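Local coordinates for protein AtxE2 (PDB 5TXE) that hydrolyses the isopeptide bond of the lasso peptides astexin-2 and astexin-3, recognising their threaded loop and converting them to linear peptides, at residues Cys296-Cys301 / Leu339-Ile344. The protein carries 1 engineered substitution. Sequence-based numbering, arbitrary orientation. Where two conformers were deposited one is given.
Sequences CDEEAC and LKPVRI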
loop_
_atom_site.group_PDB
_atom_site.type_symbol
_atom_site.label_atom_id
_atom_site.label_comp_id
_atom_site.label_asym_id
_atom_site.label_seq_id
_atom_site.Cartn_x
_atom_site.Cartn_y
_atom_site.Cartn_z
ATOM N N CYS A 296 -26.328 12.257 14.311
ATOM C CA CYS A 296 -27.159 11.619 13.275
ATOM C C CYS A 296 -27.393 10.177 13.658
ATOM O O CYS A 296 -26.459 9.491 14.089
ATOM C CB CYS A 296 -26.432 11.666 11.955
ATOM S SG CYS A 296 -27.243 10.833 10.593
ATOM N N ASP A 297 -28.621 9.695 13.534
ATOM C CA ASP A 297 -28.969 8.323 13.969
ATOM C C ASP A 297 -28.818 7.323 12.812
ATOM O O ASP A 297 -28.467 6.152 13.019
ATOM C CB ASP A 297 -30.380 8.263 14.613
ATOM C CG ASP A 297 -31.483 7.913 13.623
ATOM O OD1 ASP A 297 -31.801 8.762 12.767
ATOM O OD2 ASP A 297 -32.038 6.793 13.720
ATOM N N GLU A 298 -29.034 7.802 11.582
ATOM C CA GLU A 298 -29.089 6.937 10.407
ATOM C C GLU A 298 -27.846 6.053 10.296
ATOM O O GLU A 298 -26.741 6.413 10.710
ATOM C CB GLU A 298 -29.223 7.730 9.105
ATOM C CG GLU A 298 -30.208 8.884 9.115
ATOM C CD GLU A 298 -31.592 8.489 8.666
ATOM O OE1 GLU A 298 -31.726 8.152 7.466
ATOM O OE2 GLU A 298 -32.540 8.578 9.490
ATOM N N GLU A 299 -28.053 4.886 9.723
ATOM C CA GLU A 299 -26.992 3.928 9.545
ATOM C C GLU A 299 -25.949 4.480 8.552
ATOM O O GLU A 299 -24.751 4.250 8.673
ATOM C CB GLU A 299 -27.596 2.583 9.055
ATOM C CG GLU A 299 -26.680 1.380 9.262
ATOM C CD GLU A 299 -25.593 1.294 8.210
ATOM O OE1 GLU A 299 -25.887 1.588 7.023
ATOM O OE2 GLU A 299 -24.437 0.983 8.574
ATOM N N ALA A 300 -26.422 5.198 7.559
ATOM C CA ALA A 300 -25.560 5.788 6.552
ATOM C C ALA A 300 -24.471 6.711 7.079
ATOM O O ALA A 300 -23.518 6.956 6.384
ATOM C CB ALA A 300 -26.419 6.540 5.572
ATOM N N CYS A 301 -24.610 7.211 8.297
ATOM C CA CYS A 301 -23.732 8.254 8.876
ATOM C C CYS A 301 -22.607 7.580 9.598
ATOM O O CYS A 301 -21.793 8.252 10.225
ATOM C CB CYS A 301 -24.524 9.142 9.910
ATOM S SG CYS A 301 -25.637 10.419 9.199
ATOM N N LEU A 339 -30.447 15.984 9.084
ATOM C CA LEU A 339 -29.576 14.799 9.130
ATOM C C LEU A 339 -30.194 13.605 8.404
ATOM O O LEU A 339 -30.407 12.540 8.992
ATOM C CB LEU A 339 -29.271 14.443 10.565
ATOM C CG LEU A 339 -28.471 15.556 11.232
ATOM C CD1 LEU A 339 -28.347 15.289 12.715
ATOM C CD2 LEU A 339 -27.078 15.701 10.623
ATOM N N LYS A 340 -30.458 13.823 7.117
ATOM C CA LYS A 340 -31.067 12.850 6.218
ATOM C C LYS A 340 -30.200 12.603 4.975
ATOM O O LYS A 340 -30.529 13.082 3.901
ATOM C CB LYS A 340 -32.442 13.368 5.730
ATOM C CG LYS A 340 -33.659 13.098 6.620
ATOM C CD LYS A 340 -33.508 12.027 7.700
ATOM C CE LYS A 340 -34.875 11.560 8.188
ATOM N NZ LYS A 340 -34.750 10.612 9.328
ATOM N N PRO A 341 -29.112 11.837 5.100
ATOM C CA PRO A 341 -28.267 11.590 3.928
ATOM C C PRO A 341 -28.918 10.692 2.916
ATOM O O PRO A 341 -29.626 9.790 3.275
ATOM C CB PRO A 341 -27.028 10.944 4.502
ATOM C CG PRO A 341 -27.400 10.496 5.858
ATOM C CD PRO A 341 -28.542 11.320 6.341
ATOM N N VAL A 342 -28.707 10.998 1.642
ATOM C CA VAL A 342 -29.180 10.192 0.533
ATOM C C VAL A 342 -27.992 9.683 -0.309
ATOM O O VAL A 342 -27.108 10.460 -0.693
ATOM C CB VAL A 342 -30.109 11.024 -0.359
ATOM C CG1 VAL A 342 -30.593 10.199 -1.545
ATOM C CG2 VAL A 342 -31.292 11.516 0.473
ATOM N N ARG A 343 -27.999 8.386 -0.614
ATOM C CA ARG A 343 -26.937 7.772 -1.416
ATOM C C ARG A 343 -27.082 8.167 -2.840
ATOM O O ARG A 343 -28.127 8.002 -3.394
ATOM C CB ARG A 343 -27.015 6.254 -1.348
ATOM C CG ARG A 343 -25.736 5.598 -1.838
ATOM C CD ARG A 343 -25.669 4.151 -1.408
ATOM N NE ARG A 343 -26.574 3.370 -2.224
ATOM C CZ ARG A 343 -26.766 2.072 -2.055
ATOM N NH1 ARG A 343 -26.128 1.426 -1.096
ATOM N NH2 ARG A 343 -27.592 1.423 -2.843
ATOM N N ILE A 344 -26.038 8.695 -3.457
ATOM C CA ILE A 344 -26.119 9.020 -4.874
ATOM C C ILE A 344 -25.220 8.182 -5.774
ATOM O O ILE A 344 -25.375 8.218 -6.977
ATOM C CB ILE A 344 -25.818 10.503 -5.120
ATOM C CG1 ILE A 344 -24.474 10.884 -4.550
ATOM C CG2 ILE A 344 -26.896 11.372 -4.465
ATOM C CD1 ILE A 344 -24.047 12.258 -5.008
#
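The E298 carboxylate receives the ammonium of K340 from above its plane, 49° out of it, with OE2 3.0 Å from NZ in a salt bridge; the P341 ring turns its CG–CD corner to the C296–C301 disulfide. The contact belongs to the β-propeller of this prolyl oligopeptidase-family enzyme: the loop 296-301 leads from the four-stranded sheet ending in strand 294-295 to the next, in which 342-347, entered through L339–P341, is one of the two outermost strands. P341 CG lies 3.8 Å from C301 SG and 4.1 Å from A300 CB, while CD faces E298 CG. K340 is nearly eclipsed at chi2 (-17°) and E298 turns sharply there (-92°); the two chains cross at about a right angle to bring NZ and OE2 together, K340 being solvent-exposed. The disulfide closes the six-residue loop, whose last three residues form a 3-10 turn and whose C296 and C301 backbones are hydrogen-bonded to L284 in the preceding sheet; A300 also touches Y332 of strand 328-335. At the other end of the contact, L339 CB packs 4.1 Å from C296 SG, and its CD1 methyl reaches C296 CA at 3.9 Å.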